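Local atomic coordinates of ArtJ (Geobacillus stearothermophilus, PDB entry 2PVU), a protein that binds arginine, lysine and histidine and probably delivers them to its cognate ATP-binding cassette transporter, Art(MP)2. Residues Leu70-Leu80 with Leu236-Val247; Glu126-Lys134 with Asp191-Ala200. All blocks are in the same frame, centred on the assembly; numbering follows the deposited sequence.

Contact 1: Leu70-Leu80 with Leu236-Val247; sequences LLDAVMKAAGL and LKAKVDEALKNV
Val-247 and Val-74 interlock knobs-into-holes where helix 66-78 crosses helix 237-249, the axes of the two segments passing 8.1 Å apart at 111°. Val-247 drops into a hole formed by Leu-70, Ala-73, Val-74 and Ala-77. Its CG1, held anti to the backbone N (chi1 171°), reaches Leu-70 CD1 at 4.0 Å, while the other methyl, CG2, lies 3.8 Å from Ala-73 CB. Val-74 in turn sits among Val-240, Ala-243, Leu-244 and Val-247; CG1 lies 3.9 Å from both Val-240 CG1 and Ala-243 CB, and CG2 packs against Leu-244 CA. Trimmed to an alanine here, the side chain would no longer fill this hole and is likely to leave a gap between the helices. Small residues bring the helices close at Ala-243, whose CB meets Ala-77 CB and Ala-78 CB, each at 3.8 Å. Beyond the Schellman motif at Gly-79, Leu-80 lays CD1 against Leu-236 CD2 at 4.0 Å and CD2 against the aliphatic part of Lys-239. One water joins Ala-77 O to Asn-246 OD1. No direct hydrogen bond or salt bridge links the segments, so fitted apolar shapes, rather than polar pairing, hold this helix pair together.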
loop_
_atom_site.group_PDB
_atom_site.type_symbol
_atom_site.label_atom_id
_atom_site.label_comp_id
_atom_site.label_asym_id
_atom_site.label_seq_id
_atom_site.Cartn_x
_atom_site.Cartn_y
_atom_site.Cartn_z
ATOM N N LEU A 70 7.277 10.561 2.943
ATOM C CA LEU A 70 6.992 10.414 4.360
ATOM C C LEU A 70 8.148 9.710 5.055
ATOM O O LEU A 70 8.608 10.157 6.108
ATOM C CB LEU A 70 5.668 9.676 4.595
ATOM C CG LEU A 70 5.338 9.396 6.061
ATOM C CD1 LEU A 70 5.102 10.684 6.876
ATOM C CD2 LEU A 70 4.127 8.519 6.143
ATOM N N LEU A 71 8.656 8.624 4.468
ATOM C CA LEU A 71 9.818 7.924 5.052
ATOM C C LEU A 71 11.015 8.869 5.280
ATOM O O LEU A 71 11.623 8.859 6.335
ATOM C CB LEU A 71 10.217 6.712 4.179
ATOM C CG LEU A 71 11.421 5.878 4.669
ATOM C CD1 LEU A 71 11.076 5.069 5.907
ATOM C CD2 LEU A 71 11.918 4.990 3.517
ATOM N N ASP A 72 11.322 9.710 4.312
ATOM C CA ASP A 72 12.442 10.634 4.473
ATOM C C ASP A 72 12.245 11.595 5.634
ATOM O O ASP A 72 13.171 11.852 6.405
ATOM C CB ASP A 72 12.642 11.435 3.195
ATOM C CG ASP A 72 13.977 12.123 3.186
ATOM O OD1 ASP A 72 14.998 11.404 3.352
ATOM O OD2 ASP A 72 13.999 13.364 3.068
ATOM N N ALA A 73 11.051 12.161 5.741
ATOM C CA ALA A 73 10.719 13.021 6.902
ATOM C C ALA A 73 10.843 12.265 8.221
ATOM O O ALA A 73 11.417 12.754 9.218
ATOM C CB ALA A 73 9.308 13.522 6.756
ATOM N N VAL A 74 10.261 11.076 8.242
ATOM C CA VAL A 74 10.276 10.282 9.455
ATOM C C VAL A 74 11.715 9.899 9.881
ATOM O O VAL A 74 12.103 10.133 11.024
ATOM C CB VAL A 74 9.340 9.059 9.287
ATOM C CG1 VAL A 74 9.601 8.039 10.332
ATOM C CG2 VAL A 74 7.842 9.534 9.329
ATOM N N MET A 75 12.494 9.290 8.984
ATOM C CA MET A 75 13.858 8.897 9.324
ATOM C C MET A 75 14.769 10.078 9.665
ATOM O O MET A 75 15.647 9.957 10.518
ATOM C CB MET A 75 14.464 8.064 8.196
ATOM C CG MET A 75 13.636 6.772 7.889
ATOM S SD MET A 75 13.358 5.610 9.257
ATOM C CE MET A 75 14.817 4.599 9.009
ATOM N N LYS A 76 14.544 11.226 9.046
ATOM C CA LYS A 76 15.292 12.426 9.414
ATOM C C LYS A 76 14.945 12.902 10.830
ATOM O O LYS A 76 15.849 13.240 11.615
ATOM C CB LYS A 76 15.132 13.531 8.358
ATOM C CG LYS A 76 15.973 13.245 7.105
ATOM C CD LYS A 76 15.785 14.231 5.969
ATOM C CE LYS A 76 16.843 13.985 4.880
ATOM N NZ LYS A 76 16.495 14.619 3.571
ATOM N N ALA A 77 13.653 12.892 11.162
ATOM C CA ALA A 77 13.187 13.263 12.505
ATOM C C ALA A 77 13.723 12.267 13.540
ATOM O O ALA A 77 14.006 12.634 14.690
ATOM C CB ALA A 77 11.650 13.346 12.546
ATOM N N ALA A 78 13.902 11.016 13.113
ATOM C CA ALA A 78 14.364 9.944 13.989
ATOM C C ALA A 78 15.895 9.897 14.157
ATOM O O ALA A 78 16.395 9.148 15.004
ATOM C CB ALA A 78 13.851 8.597 13.474
ATOM N N GLY A 79 16.606 10.710 13.368
ATOM C CA GLY A 79 18.070 10.747 13.338
ATOM C C GLY A 79 18.679 9.460 12.808
ATOM O O GLY A 79 19.779 9.087 13.221
ATOM N N LEU A 80 17.957 8.786 11.897
ATOM C CA LEU A 80 18.375 7.496 11.333
ATOM C C LEU A 80 18.788 7.590 9.874
ATOM O O LEU A 80 17.978 7.945 9.015
ATOM C CB LEU A 80 17.248 6.469 11.469
ATOM C CG LEU A 80 16.729 6.140 12.870
ATOM C CD1 LEU A 80 15.473 5.282 12.779
ATOM C CD2 LEU A 80 17.821 5.425 13.662
ATOM N N LEU A 236 13.814 -0.333 16.161
ATOM C CA LEU A 236 13.510 0.909 15.418
ATOM C C LEU A 236 12.087 1.437 15.634
ATOM O O LEU A 236 11.846 2.606 15.399
ATOM C CB LEU A 236 13.712 0.738 13.902
ATOM C CG LEU A 236 15.120 0.375 13.429
ATOM C CD1 LEU A 236 15.118 0.061 11.910
ATOM C CD2 LEU A 236 16.147 1.466 13.785
ATOM N N LYS A 237 11.155 0.595 16.075
ATOM C CA LYS A 237 9.720 0.966 16.085
ATOM C C LYS A 237 9.470 2.206 16.952
ATOM O O LYS A 237 8.745 3.114 16.548
ATOM C CB LYS A 237 8.865 -0.198 16.652
ATOM C CG LYS A 237 7.355 0.127 16.721
ATOM C CD LYS A 237 6.496 -1.074 17.194
ATOM C CE LYS A 237 5.116 -0.593 17.834
ATOM N NZ LYS A 237 4.295 0.554 17.134
ATOM N N ALA A 238 10.070 2.234 18.142
ATOM C CA ALA A 238 9.824 3.335 19.075
ATOM C C ALA A 238 10.267 4.689 18.470
ATOM O O ALA A 238 9.542 5.679 18.563
ATOM C CB ALA A 238 10.498 3.063 20.479
ATOM N N LYS A 239 11.461 4.718 17.882
ATOM C CA LYS A 239 12.015 5.908 17.224
ATOM C C LYS A 239 11.159 6.356 16.049
ATOM O O LYS A 239 10.912 7.555 15.866
ATOM C CB LYS A 239 13.455 5.646 16.756
ATOM C CG LYS A 239 14.458 5.828 17.885
ATOM C CD LYS A 239 15.907 5.661 17.384
ATOM C CE LYS A 239 16.864 5.907 18.501
ATOM N NZ LYS A 239 18.323 5.864 18.068
ATOM N N VAL A 240 10.688 5.395 15.262
ATOM C CA VAL A 240 9.845 5.702 14.117
ATOM C C VAL A 240 8.485 6.243 14.626
ATOM O O VAL A 240 7.993 7.225 14.084
ATOM C CB VAL A 240 9.699 4.493 13.146
ATOM C CG1 VAL A 240 8.563 4.726 12.107
ATOM C CG2 VAL A 240 11.029 4.233 12.393
ATOM N N ASP A 241 7.887 5.619 15.651
ATOM C CA ASP A 241 6.616 6.144 16.218
ATOM C C ASP A 241 6.739 7.583 16.722
ATOM O O ASP A 241 5.867 8.420 16.480
ATOM C CB ASP A 241 6.080 5.217 17.343
ATOM C CG ASP A 241 5.442 3.969 16.801
ATOM O OD1 ASP A 241 5.128 3.975 15.593
ATOM O OD2 ASP A 241 5.218 2.994 17.586
ATOM N N GLU A 242 7.837 7.888 17.419
ATOM C CA GLU A 242 8.032 9.245 17.926
ATOM C C GLU A 242 8.259 10.209 16.743
ATOM O O GLU A 242 7.729 11.333 16.748
ATOM C CB GLU A 242 9.204 9.293 18.929
ATOM C CG GLU A 242 9.601 10.701 19.401
ATOM C CD GLU A 242 8.520 11.391 20.231
ATOM O OE1 GLU A 242 7.544 10.726 20.666
ATOM O OE2 GLU A 242 8.669 12.621 20.474
ATOM N N ALA A 243 9.028 9.774 15.744
ATOM C CA ALA A 243 9.329 10.630 14.586
ATOM C C ALA A 243 8.060 10.923 13.786
ATOM O O ALA A 243 7.855 12.052 13.284
ATOM C CB ALA A 243 10.334 9.958 13.697
ATOM N N LEU A 244 7.240 9.888 13.587
ATOM C CA LEU A 244 5.974 10.092 12.878
ATOM C C LEU A 244 5.093 11.145 13.596
ATOM O O LEU A 244 4.491 12.013 12.941
ATOM C CB LEU A 244 5.215 8.759 12.768
ATOM C CG LEU A 244 3.811 8.755 12.121
ATOM C CD1 LEU A 244 3.801 9.296 10.687
ATOM C CD2 LEU A 244 3.200 7.344 12.131
ATOM N N LYS A 245 5.029 11.057 14.926
ATOM C CA LYS A 245 4.325 12.045 15.766
ATOM C C LYS A 245 4.849 13.425 15.507
ATOM O O LYS A 245 4.075 14.367 15.338
ATOM C CB LYS A 245 4.457 11.702 17.273
ATOM C CG LYS A 245 3.526 10.596 17.656
ATOM C CD LYS A 245 3.629 10.212 19.108
ATOM C CE LYS A 245 2.827 8.913 19.367
ATOM N NZ LYS A 245 3.078 8.386 20.757
ATOM N N ASN A 246 6.173 13.532 15.498
ATOM C CA ASN A 246 6.857 14.808 15.260
ATOM C C ASN A 246 6.557 15.358 13.857
ATOM O O ASN A 246 6.202 16.529 13.709
ATOM C CB ASN A 246 8.350 14.661 15.545
ATOM C CG ASN A 246 8.662 14.494 17.076
ATOM O OD1 ASN A 246 9.752 14.016 17.467
ATOM N ND2 ASN A 246 7.706 14.892 17.938
ATOM N N VAL A 247 6.641 14.493 12.844
ATOM C CA VAL A 247 6.249 14.836 11.455
ATOM C C VAL A 247 4.786 15.290 11.299
ATOM O O VAL A 247 4.499 16.260 10.576
ATOM C CB VAL A 247 6.614 13.691 10.466
ATOM C CG1 VAL A 247 6.006 13.922 9.047
ATOM C CG2 VAL A 247 8.142 13.581 10.373
HETATM O O HOH W 1 11.962 12.147 16.427
#

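Contact 2: Glu126-Lys134 with Asp191-Ala200; sequences EATQVILVK and DAVITDNAVA. With LYS (lysine), chain E; SO4 (sulfate ion), chain C.
Val-130 and Leu-132 pair with Thr-195 and Val-193 in an antiparallel beta ladder, part of the mixed sheet in one lobe of this family 3 solute-binding protein. Four backbone bonds make the ladder, with Leu-132 N to Val-193 O the straightest, its N-H...O angle 174°. Farther along, Asn-197 at the start of helix 197-206 takes over the pairing: its N donates to Thr-128 O at 2.8 Å, and its OD1 accepts from Thr-128 N, which stands above the carbonyl plane. That return bond depends on CG being tucked between the backbone N and carbonyl carbon (chi1 64°). A water also links Asn-197 ND2 to Glu-126 O.

Apolar contacts cover both faces. Val-130 turns CG2 onto Ala-200 CB at 3.6 Å and sets CG1 against Asn-197 CB, joining strand to helix; Leu-132 continues this face toward Ile-182 and Leu-185 of helix 178-186. On the face of Ile-131 and Ile-194, Ile-131 CG2 meets Ala-192 CB at 4.0 Å.

Side-chain polar bonds lead into the ligand pocket. Asp-196 OD2 receives both Tyr-226 OH and the alpha-amino N of the bound lysine, the latter at 2.8 Å. Gln-129 NE2 donates to both Glu-224 OE2 and Asp-196 OD1. In the second shell, Gln-129 probably steadies the carboxylate from above its plane, NE2 lying 2.9 Å from Asp-196 OD1 with the amide and carboxylate planes 82° apart.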
loop_
_atom_site.group_PDB
_atom_site.type_symbol
_atom_site.label_atom_id
_atom_site.label_comp_id
_atom_site.label_asym_id
_atom_site.label_seq_id
_atom_site.Cartn_x
_atom_site.Cartn_y
_atom_site.Cartn_z
ATOM N N GLU A 126 -5.272 6.136 6.122
ATOM C CA GLU A 126 -6.459 5.269 6.140
ATOM C C GLU A 126 -6.906 5.038 4.711
ATOM O O GLU A 126 -6.878 5.964 3.860
ATOM C CB GLU A 126 -7.622 5.825 6.981
ATOM C CG GLU A 126 -8.764 4.776 7.175
ATOM C CD GLU A 126 -10.001 5.304 7.931
ATOM O OE1 GLU A 126 -10.031 6.489 8.290
ATOM O OE2 GLU A 126 -10.940 4.508 8.172
ATOM N N ALA A 127 -7.299 3.803 4.446
ATOM C CA ALA A 127 -7.637 3.375 3.083
ATOM C C ALA A 127 -8.767 2.344 3.094
ATOM O O ALA A 127 -9.216 1.917 4.152
ATOM C CB ALA A 127 -6.361 2.761 2.429
ATOM N N THR A 128 -9.197 1.929 1.889
ATOM C CA THR A 128 -10.136 0.840 1.792
ATOM C C THR A 128 -9.891 0.171 0.431
ATOM O O THR A 128 -9.359 0.792 -0.476
ATOM C CB THR A 128 -11.615 1.335 1.887
ATOM O OG1 THR A 128 -12.493 0.214 1.785
ATOM C CG2 THR A 128 -11.941 2.331 0.774
ATOM N N GLN A 129 -10.272 -1.085 0.326
ATOM C CA GLN A 129 -10.276 -1.740 -0.980
ATOM C C GLN A 129 -11.435 -1.144 -1.793
ATOM O O GLN A 129 -12.466 -0.742 -1.236
ATOM C CB GLN A 129 -10.488 -3.252 -0.849
ATOM C CG GLN A 129 -9.384 -3.986 -0.176
ATOM C CD GLN A 129 -8.017 -3.639 -0.771
ATOM O OE1 GLN A 129 -7.664 -4.044 -1.897
ATOM N NE2 GLN A 129 -7.258 -2.883 -0.027
ATOM N N VAL A 130 -11.261 -1.148 -3.111
ATOM C CA VAL A 130 -12.326 -0.752 -4.023
ATOM C C VAL A 130 -12.256 -1.716 -5.183
ATOM O O VAL A 130 -11.297 -2.455 -5.310
ATOM C CB VAL A 130 -12.116 0.715 -4.526
ATOM C CG1 VAL A 130 -12.216 1.761 -3.371
ATOM C CG2 VAL A 130 -10.820 0.833 -5.236
ATOM N N ILE A 131 -13.231 -1.632 -6.076
ATOM C CA ILE A 131 -13.222 -2.426 -7.303
ATOM C C ILE A 131 -12.876 -1.536 -8.485
ATOM O O ILE A 131 -13.442 -0.447 -8.666
ATOM C CB ILE A 131 -14.597 -3.055 -7.527
ATOM C CG1 ILE A 131 -14.956 -3.937 -6.344
ATOM C CG2 ILE A 131 -14.672 -3.896 -8.851
ATOM C CD1 ILE A 131 -16.475 -4.118 -6.177
ATOM N N LEU A 132 -11.935 -1.999 -9.290
ATOM C CA LEU A 132 -11.567 -1.310 -10.502
ATOM C C LEU A 132 -12.083 -2.150 -11.692
ATOM O O LEU A 132 -11.820 -3.336 -11.765
ATOM C CB LEU A 132 -10.038 -1.171 -10.564
ATOM C CG LEU A 132 -9.423 -0.427 -11.742
ATOM C CD1 LEU A 132 -9.728 1.066 -11.726
ATOM C CD2 LEU A 132 -7.934 -0.645 -11.702
ATOM N N VAL A 133 -12.809 -1.516 -12.595
ATOM C CA VAL A 133 -13.419 -2.196 -13.752
ATOM C C VAL A 133 -13.319 -1.303 -14.991
ATOM O O VAL A 133 -13.042 -0.111 -14.890
ATOM C CB VAL A 133 -14.937 -2.527 -13.519
ATOM C CG1 VAL A 133 -15.131 -3.650 -12.479
ATOM C CG2 VAL A 133 -15.769 -1.265 -13.161
ATOM N N LYS A 134 -13.542 -1.885 -16.166
ATOM C CA LYS A 134 -13.692 -1.078 -17.362
ATOM C C LYS A 134 -15.038 -0.371 -17.319
ATOM O O LYS A 134 -16.011 -0.899 -16.775
ATOM C CB LYS A 134 -13.613 -1.957 -18.603
ATOM C CG LYS A 134 -12.236 -2.540 -18.831
ATOM C CD LYS A 134 -12.190 -3.281 -20.160
ATOM C CE LYS A 134 -10.753 -3.755 -20.420
ATOM N NZ LYS A 134 -10.561 -4.475 -21.728
ATOM N N ASP A 191 -11.973 -9.649 -15.130
ATOM C CA ASP A 191 -13.215 -8.837 -15.208
ATOM C C ASP A 191 -13.173 -7.625 -14.260
ATOM O O ASP A 191 -13.903 -6.647 -14.453
ATOM C CB ASP A 191 -14.422 -9.687 -14.827
ATOM C CG ASP A 191 -14.638 -10.857 -15.757
ATOM O OD1 ASP A 191 -14.506 -10.662 -16.978
ATOM O OD2 ASP A 191 -14.951 -11.962 -15.267
ATOM N N ALA A 192 -12.316 -7.687 -13.246
ATOM C CA ALA A 192 -12.255 -6.666 -12.209
ATOM C C ALA A 192 -10.964 -6.869 -11.443
ATOM O O ALA A 192 -10.424 -7.996 -11.393
ATOM C CB ALA A 192 -13.440 -6.830 -11.245
ATOM N N VAL A 193 -10.498 -5.782 -10.822
ATOM C CA VAL A 193 -9.336 -5.812 -9.909
ATOM C C VAL A 193 -9.787 -5.252 -8.558
ATOM O O VAL A 193 -10.585 -4.262 -8.495
ATOM C CB VAL A 193 -8.147 -5.001 -10.510
ATOM C CG1 VAL A 193 -7.036 -4.689 -9.409
ATOM C CG2 VAL A 193 -7.523 -5.792 -11.678
ATOM N N ILE A 194 -9.353 -5.885 -7.469
ATOM C CA ILE A 194 -9.618 -5.294 -6.148
ATOM C C ILE A 194 -8.272 -4.788 -5.652
ATOM O O ILE A 194 -7.295 -5.554 -5.549
ATOM C CB ILE A 194 -10.259 -6.277 -5.161
ATOM C CG1 ILE A 194 -11.640 -6.725 -5.694
ATOM C CG2 ILE A 194 -10.418 -5.626 -3.758
ATOM C CD1 ILE A 194 -12.295 -7.850 -4.861
ATOM N N THR A 195 -8.225 -3.492 -5.389
ATOM C CA THR A 195 -7.001 -2.848 -4.878
ATOM C C THR A 195 -7.343 -1.640 -4.009
ATOM O O THR A 195 -8.503 -1.351 -3.797
ATOM C CB THR A 195 -6.015 -2.482 -6.018
ATOM O OG1 THR A 195 -4.724 -2.163 -5.450
ATOM C CG2 THR A 195 -6.551 -1.321 -6.870
ATOM N N ASP A 196 -6.312 -0.907 -3.576
ATOM C CA ASP A 196 -6.500 0.173 -2.595
ATOM C C ASP A 196 -7.071 1.402 -3.261
ATOM O O ASP A 196 -6.719 1.706 -4.412
ATOM C CB ASP A 196 -5.156 0.505 -1.921
ATOM C CG ASP A 196 -4.644 -0.616 -1.014
ATOM O OD1 ASP A 196 -4.867 -1.785 -1.338
ATOM O OD2 ASP A 196 -3.981 -0.347 0.017
ATOM N N ASN A 197 -7.916 2.125 -2.514
ATOM C CA ASN A 197 -8.657 3.249 -3.067
ATOM C C ASN A 197 -7.776 4.308 -3.738
ATOM O O ASN A 197 -8.135 4.763 -4.819
ATOM C CB ASN A 197 -9.594 3.904 -2.028
ATOM C CG ASN A 197 -8.828 4.534 -0.879
ATOM O OD1 ASN A 197 -8.126 3.852 -0.147
ATOM N ND2 ASN A 197 -8.941 5.842 -0.741
ATOM N N ALA A 198 -6.668 4.726 -3.100
ATOM C CA ALA A 198 -5.893 5.861 -3.694
ATOM C C ALA A 198 -5.160 5.407 -4.937
ATOM O O ALA A 198 -4.925 6.196 -5.857
ATOM C CB ALA A 198 -4.902 6.456 -2.651
ATOM N N VAL A 199 -4.808 4.116 -4.976
ATOM C CA VAL A 199 -4.125 3.536 -6.128
ATOM C C VAL A 199 -5.092 3.448 -7.316
ATOM O O VAL A 199 -4.780 3.903 -8.419
ATOM C CB VAL A 199 -3.533 2.161 -5.804
ATOM C CG1 VAL A 199 -3.001 1.501 -7.075
ATOM C CG2 VAL A 199 -2.404 2.341 -4.762
ATOM N N ALA A 200 -6.277 2.900 -7.091
ATOM C CA ALA A 200 -7.303 2.851 -8.167
ATOM C C ALA A 200 -7.698 4.246 -8.644
ATOM O O ALA A 200 -7.746 4.526 -9.841
ATOM C CB ALA A 200 -8.541 2.085 -7.704
HETATM N N LYS E . -2.737 -2.297 1.558
HETATM C CA LYS E . -2.866 -3.657 0.935
HETATM C C LYS E . -2.116 -4.682 1.796
HETATM O O LYS E . -2.199 -5.876 1.548
HETATM C CB LYS E . -2.275 -3.653 -0.471
HETATM C CG LYS E . -0.781 -3.245 -0.470
HETATM C CD LYS E . -0.069 -3.710 -1.757
HETATM C CE LYS E . 1.186 -2.876 -1.973
HETATM N NZ LYS E . 2.039 -3.443 -3.149
HETATM O OXT LYS E . -1.392 -4.320 2.749
HETATM S S SO4 C . -5.991 10.430 5.463
HETATM O O1 SO4 C . -5.080 10.864 4.415
HETATM O O2 SO4 C . -6.512 9.117 4.946
HETATM O O3 SO4 C . -7.025 11.495 5.584
HETATM O O4 SO4 C . -5.212 10.274 6.725
HETATM O O HOH W 2 -7.685 7.357 1.548
HETATM O O HOH W 3 -14.091 -4.908 -16.466
#

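After strand 44-48 and a short hairpin, the chain forms helix 66-78 beside strand 82-86, whose parallel sheet also contains strands 44-48 and 103-104. It then runs through strand 125-134 and, 57 residues on, closes contact 2 with strand 192-196 and the following helix. Strands 212-215 and 224-231 pair with 125-134 as well, before helix 237-249 returns to helix 66-78 and closes contact 1 across 156 residues. Contact 2 is therefore nested within the larger loop. The two lie on opposite sides of the chain's centre, their own centres about 29 Å apart: contact 1 joins two helices in the lobe of the parallel sheet, whereas contact 2 joins neighbouring strands of the mixed sheet, and a helix, at the bound lysine.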